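Local coordinates for protein RmpA (PDB 3BJV) that probably serves ascorbate uptake as the cytoplasmic IIA component of a phosphotransferase system, passing a phosphoryl group from HPr to the IIB component, at residues A[76-81]-A[104-109]. Numbering follows the deposited sequence.
Sequences QRDAFS and AATSSK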
# COMPACT_ATOMS: atom_id res chain seq x y z
N GLN A 76 11.00 -6.70 15.56
CA GLN A 76 10.73 -7.84 16.41
C GLN A 76 9.30 -8.23 16.29
O GLN A 76 8.96 -9.38 16.30
CB GLN A 76 10.93 -7.52 17.88
CG GLN A 76 12.22 -6.77 18.24
CD GLN A 76 13.35 -7.70 18.48
OE1 GLN A 76 13.56 -8.66 17.71
NE2 GLN A 76 14.11 -7.45 19.54
N ARG A 77 8.43 -7.24 16.26
CA ARG A 77 7.04 -7.57 16.11
C ARG A 77 6.27 -6.44 15.42
O ARG A 77 6.76 -5.30 15.35
CB ARG A 77 6.44 -7.92 17.48
CG ARG A 77 6.42 -6.79 18.44
CD ARG A 77 5.70 -7.24 19.69
NE ARG A 77 5.08 -6.09 20.34
CZ ARG A 77 5.61 -5.48 21.39
NH1 ARG A 77 6.78 -5.94 21.92
NH2 ARG A 77 4.95 -4.44 21.93
N ASP A 78 5.09 -6.81 14.91
CA ASP A 78 4.21 -5.88 14.14
C ASP A 78 3.69 -4.77 15.08
O ASP A 78 3.26 -5.05 16.17
CB ASP A 78 3.03 -6.65 13.53
CG ASP A 78 3.44 -7.54 12.43
OD1 ASP A 78 4.04 -7.09 11.41
OD2 ASP A 78 3.20 -8.74 12.58
N ALA A 79 3.78 -3.52 14.68
CA ALA A 79 3.33 -2.42 15.59
C ALA A 79 3.25 -1.18 14.80
O ALA A 79 3.78 -1.13 13.68
CB ALA A 79 4.30 -2.24 16.77
N PHE A 80 2.56 -0.20 15.38
CA PHE A 80 2.37 1.11 14.81
C PHE A 80 2.57 2.15 15.89
O PHE A 80 2.33 1.87 17.04
CB PHE A 80 0.92 1.29 14.33
CG PHE A 80 0.46 0.31 13.31
CD1 PHE A 80 -0.21 -0.86 13.69
CD2 PHE A 80 0.63 0.57 11.94
CE1 PHE A 80 -0.67 -1.75 12.73
CE2 PHE A 80 0.13 -0.33 10.95
CZ PHE A 80 -0.52 -1.46 11.35
N SER A 81 2.96 3.37 15.49
CA SER A 81 2.80 4.54 16.34
C SER A 81 2.12 5.70 15.57
O SER A 81 1.97 5.67 14.37
CB SER A 81 4.14 4.99 16.87
OG SER A 81 4.85 5.60 15.82
N ALA A 104 5.77 -0.88 11.92
CA ALA A 104 6.66 -2.05 11.94
C ALA A 104 5.96 -3.33 11.51
O ALA A 104 5.08 -3.82 12.26
CB ALA A 104 7.29 -2.24 13.33
N ALA A 105 6.36 -3.89 10.36
CA ALA A 105 5.78 -5.12 9.81
C ALA A 105 6.80 -6.26 9.74
O ALA A 105 7.94 -6.06 9.31
CB ALA A 105 5.18 -4.87 8.38
N THR A 106 6.39 -7.46 10.12
CA THR A 106 7.34 -8.58 10.14
C THR A 106 7.58 -9.23 8.75
O THR A 106 8.48 -10.09 8.60
CB THR A 106 6.94 -9.64 11.17
OG1 THR A 106 5.56 -10.00 10.96
CG2 THR A 106 7.18 -9.12 12.61
N SER A 107 6.82 -8.81 7.75
CA SER A 107 6.97 -9.29 6.38
C SER A 107 6.28 -8.31 5.43
O SER A 107 5.34 -7.61 5.86
CB SER A 107 6.36 -10.67 6.21
OG SER A 107 4.96 -10.57 6.09
N SER A 108 6.73 -8.27 4.17
CA SER A 108 6.08 -7.47 3.13
C SER A 108 4.63 -7.88 2.94
O SER A 108 3.82 -7.07 2.57
CB SER A 108 6.83 -7.58 1.80
OG SER A 108 6.72 -8.91 1.20
N LYS A 109 4.29 -9.14 3.21
CA LYS A 109 2.94 -9.61 3.03
C LYS A 109 1.99 -8.90 3.98
O LYS A 109 0.91 -8.46 3.57
CB LYS A 109 2.85 -11.14 3.15
CG LYS A 109 3.49 -11.82 1.96
CD LYS A 109 3.40 -13.35 1.97
CE LYS A 109 4.60 -13.90 1.15
NZ LYS A 109 5.88 -13.72 1.95
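The carboxylate of D78 is the flat group here, and T106 sends a donor to the syn side of each of its oxygens, both displaced toward the same face. The backbone N of T106 donates to D78 OD1 (2.7 Å), 34° out of the carboxylate plane. T106 OG1 gives a longer bond to D78 OD2 (3.1 Å), so one residue grips the group twice and limits its rotation. A105 CA lies near the carboxylate plane at the OD1 edge, 3.1 Å from D78 OD1. The two side chains of D78 and T106 cross at about a right angle. With chi1 near 51°, T106 OG1 sits between its own backbone N and carbonyl carbon, within reach of the acid, while CG2 lies over the backbone of R77, 3.8 Å from R77 CA. Next along, A79 and A104 form an antiparallel hydrogen-bonded pair: A79 N donates to A104 O (2.8 Å), and A104 N returns a bond to A79 O (2.7 Å). A104 O also receives a CA-H...O contact from D78 CA. The methyls of A79 and A104 share one face of the sheet, where A104 CB rests 3.7 Å from R77 O. Beyond this pair the link between the segments passes to the D78 side chain, where 105-107 leads from strand 96-104 into helix 108-123. S107 N-caps that helix, its OG bonded to I110 N; D78 touches I110, and K109 makes a cation-pi contact with Y54 of the second subunit. In this alpha/beta three-layer sandwich, F80 of strand 79-85 packs against both helix 3-10 and helix 108-123.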